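Long-range contact in GGDEF and EAL domain-containing protein (Vibrio cholerae O1 str. 2010EL-1786, PDB 6PWJ), which probably takes part in cyclic di-GMP signalling, through a GGDEF domain and an EAL domain joined in one chain: residues S33-W38 with S146-L151. Residues are numbered along the deposited sequence; the frame is centred on the assembly and turned at random.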
ATOM      1  N   SER A  33     -10.460   3.653  -6.495  1.00 29.67           N
ATOM      2  CA  SER A  33      -9.077   3.414  -6.891  1.00 26.77           C
ATOM      3  C   SER A  33      -8.417   2.378  -5.989  1.00 27.64           C
ATOM      4  O   SER A  33      -7.726   1.475  -6.474  1.00 35.04           O
ATOM      5  CB  SER A  33      -8.294   4.725  -6.870  1.00 26.22           C
ATOM      6  OG  SER A  33      -6.946   4.518  -7.250  1.00 52.70           O
ATOM      7  N   GLN A  34      -8.620   2.492  -4.675  1.00 29.38           N
ATOM      8  CA  GLN A  34      -8.041   1.520  -3.753  1.00 26.88           C
ATOM      9  C   GLN A  34      -8.521   0.110  -4.067  1.00 29.45           C
ATOM     10  O   GLN A  34      -7.737  -0.845  -4.027  1.00 30.03           O
ATOM     11  CB  GLN A  34      -8.390   1.893  -2.312  1.00 21.22           C
ATOM     12  CG  GLN A  34      -7.779   3.197  -1.840  1.00 31.76           C
ATOM     13  CD  GLN A  34      -6.284   3.095  -1.632  1.00 26.33           C
ATOM     14  OE1 GLN A  34      -5.820   2.521  -0.646  1.00 24.22           O
ATOM     15  NE2 GLN A  34      -5.518   3.655  -2.560  1.00 31.25           N
ATOM     16  N   LEU A  35      -9.808  -0.039  -4.383  1.00 25.23           N
ATOM     17  CA  LEU A  35     -10.356  -1.369  -4.627  1.00 29.74           C
ATOM     18  C   LEU A  35      -9.740  -1.997  -5.871  1.00 33.39           C
ATOM     19  O   LEU A  35      -9.388  -3.182  -5.868  1.00 37.42           O
ATOM     20  CB  LEU A  35     -11.876  -1.292  -4.756  1.00 29.89           C
ATOM     21  CG  LEU A  35     -12.645  -2.595  -4.531  1.00 44.06           C
ATOM     22  CD1 LEU A  35     -12.436  -3.086  -3.108  1.00 37.98           C
ATOM     23  CD2 LEU A  35     -14.126  -2.408  -4.825  1.00 47.52           C
ATOM     24  N   SER A  36      -9.595  -1.215  -6.943  1.00 35.72           N
ATOM     25  CA  SER A  36      -9.050  -1.757  -8.184  1.00 31.63           C
ATOM     26  C   SER A  36      -7.594  -2.177  -8.019  1.00 35.10           C
ATOM     27  O   SER A  36      -7.179  -3.218  -8.541  1.00 37.71           O
ATOM     28  CB  SER A  36      -9.190  -0.734  -9.311  1.00 31.02           C
ATOM     29  OG  SER A  36     -10.552  -0.443  -9.572  1.00 53.72           O
ATOM     30  N   GLY A  37      -6.803  -1.381  -7.297  1.00 28.02           N
ATOM     31  CA  GLY A  37      -5.398  -1.714  -7.128  1.00 39.82           C
ATOM     32  C   GLY A  37      -5.187  -2.955  -6.280  1.00 47.04           C
ATOM     33  O   GLY A  37      -4.326  -3.785  -6.584  1.00 55.93           O
ATOM     34  N   TRP A  38      -5.966  -3.098  -5.208  1.00 42.35           N
ATOM     35  CA  TRP A  38      -5.822  -4.263  -4.341  1.00 35.07           C
ATOM     36  C   TRP A  38      -6.340  -5.526  -5.019  1.00 43.62           C
ATOM     37  O   TRP A  38      -5.748  -6.602  -4.873  1.00 47.60           O
ATOM     38  CB  TRP A  38      -6.551  -4.017  -3.021  1.00 29.01           C
ATOM     39  CG  TRP A  38      -6.703  -5.238  -2.171  1.00 30.18           C
ATOM     40  CD1 TRP A  38      -5.727  -5.865  -1.453  1.00 30.13           C
ATOM     41  CD2 TRP A  38      -7.910  -5.973  -1.937  1.00 26.85           C
ATOM     42  NE1 TRP A  38      -6.250  -6.950  -0.791  1.00 39.64           N
ATOM     43  CE2 TRP A  38      -7.588  -7.037  -1.072  1.00 32.89           C
ATOM     44  CE3 TRP A  38      -9.229  -5.835  -2.377  1.00 26.98           C
ATOM     45  CZ2 TRP A  38      -8.540  -7.959  -0.638  1.00 30.38           C
ATOM     46  CZ3 TRP A  38     -10.171  -6.752  -1.946  1.00 33.79           C
ATOM     47  CH2 TRP A  38      -9.821  -7.800  -1.086  1.00 33.85           C
ATOM     48  N   SER A 146      -9.867 -10.883  -8.459  1.00 48.19           N
ATOM     49  CA  SER A 146     -11.101 -10.884  -9.227  1.00 58.92           C
ATOM     50  C   SER A 146     -11.346  -9.479  -9.754  1.00 67.27           C
ATOM     51  O   SER A 146     -10.550  -8.559  -9.534  1.00 60.48           O
ATOM     52  CB  SER A 146     -12.284 -11.377  -8.385  1.00 58.89           C
ATOM     53  OG  SER A 146     -12.558 -10.481  -7.321  1.00 72.82           O
ATOM     54  N   SER A 147     -12.460  -9.312 -10.457  1.00 69.19           N
ATOM     55  CA  SER A 147     -12.831  -8.010 -10.983  1.00 71.67           C
ATOM     56  C   SER A 147     -13.519  -7.176  -9.910  1.00 67.17           C
ATOM     57  O   SER A 147     -14.147  -7.706  -8.987  1.00 76.02           O
ATOM     58  CB  SER A 147     -13.753  -8.169 -12.193  1.00 83.87           C
ATOM     59  OG  SER A 147     -14.815  -9.064 -11.909  1.00 88.36           O
ATOM     60  N   THR A 148     -13.383  -5.853 -10.031  1.00 60.62           N
ATOM     61  CA  THR A 148     -14.115  -4.963  -9.137  1.00 67.03           C
ATOM     62  C   THR A 148     -15.616  -5.185  -9.252  1.00 73.45           C
ATOM     63  O   THR A 148     -16.349  -5.012  -8.271  1.00 74.64           O
ATOM     64  CB  THR A 148     -13.770  -3.505  -9.438  1.00 72.19           C
ATOM     65  OG1 THR A 148     -12.398  -3.258  -9.101  1.00 53.71           O
ATOM     66  CG2 THR A 148     -14.664  -2.569  -8.634  1.00 82.35           C
ATOM     67  N   THR A 149     -16.089  -5.573 -10.438  1.00 83.28           N
ATOM     68  CA  THR A 149     -17.505  -5.870 -10.609  1.00 93.24           C
ATOM     69  C   THR A 149     -17.913  -7.085  -9.786  1.00 82.71           C
ATOM     70  O   THR A 149     -18.994  -7.103  -9.184  1.00 79.34           O
ATOM     71  CB  THR A 149     -17.817  -6.100 -12.088  1.00104.77           C
ATOM     72  OG1 THR A 149     -17.304  -5.010 -12.864  1.00114.15           O
ATOM     73  CG2 THR A 149     -19.318  -6.206 -12.304  1.00101.67           C
ATOM     74  N   THR A 150     -17.059  -8.109  -9.744  1.00 73.91           N
ATOM     75  CA  THR A 150     -17.404  -9.329  -9.021  1.00 73.25           C
ATOM     76  C   THR A 150     -17.400  -9.102  -7.514  1.00 69.12           C
ATOM     77  O   THR A 150     -18.285  -9.594  -6.805  1.00 68.28           O
ATOM     78  CB  THR A 150     -16.435 -10.451  -9.393  1.00 78.52           C
ATOM     79  OG1 THR A 150     -16.285 -10.503 -10.817  1.00 85.91           O
ATOM     80  CG2 THR A 150     -16.962 -11.790  -8.900  1.00 85.36           C
ATOM     81  N   LEU A 151     -16.413  -8.360  -7.006  1.00 58.84           N
ATOM     82  CA  LEU A 151     -16.347  -8.113  -5.570  1.00 52.08           C
ATOM     83  C   LEU A 151     -17.504  -7.233  -5.113  1.00 53.70           C
ATOM     84  O   LEU A 151     -18.156  -7.521  -4.102  1.00 53.85           O
ATOM     85  CB  LEU A 151     -15.009  -7.474  -5.199  1.00 42.62           C
ATOM     86  CG  LEU A 151     -14.811  -7.259  -3.696  1.00 44.03           C
ATOM     87  CD1 LEU A 151     -13.881  -8.315  -3.114  1.00 42.79           C
ATOM     88  CD2 LEU A 151     -14.297  -5.855  -3.409  1.00 54.25           C
TER
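L35 and L151 meet in a largely apolar helix-to-helix contact on one face of the GGDEF-domain sheet, where the middle of helix 28-41 lies beside the first turn of helix 148-164. The branched end of L35 straddles a single methyl of its partner: L35 CD1 and CD2 both border L151 CD2, the nearer pair being L35 CD1 and L151 CD2 at 3.3 Å. Each leucine holds CG anti to its backbone N (chi1 -160° in L35, -176° in L151), which carries both forked ends into the gap between the helices. The other methyl, L151 CD1, lies near the plane of the W38 ring, at its six-membered edge, 4.2 Å from CZ3. W38 suits this place by being amphipathic: its hydrocarbon edge borders the leucine, while its NE1 is hydrogen-bonded to the carbonyl oxygen of I44. The two helices belong to the α/β fold of the GGDEF domain, with its central five-stranded sheet; L35, W38 and L151 all rest on V47 of strand 45-51, and L35 and W38 also reach I100.

Toward the partly exposed side, T148 serves two surroundings at once. Its methyl, CG2, touches L35 CD2 at 3.9 Å, whereas OG1 turns to S36 OG, 3.4 Å away, in a weak hydrogen bond. S36 has a second partner within its own helix, the carbonyl oxygen of M32, as is common for a helical serine. S147 takes the N-cap position of helix 148-164, where serine's short side chain lets its hydroxyl fold back to a first-turn amide: OG accepts from T150 N at 3.3 Å, with an N-H...O angle of 143°, a capping bond to an amide that also makes a weak bond to the carbonyl oxygen of S147.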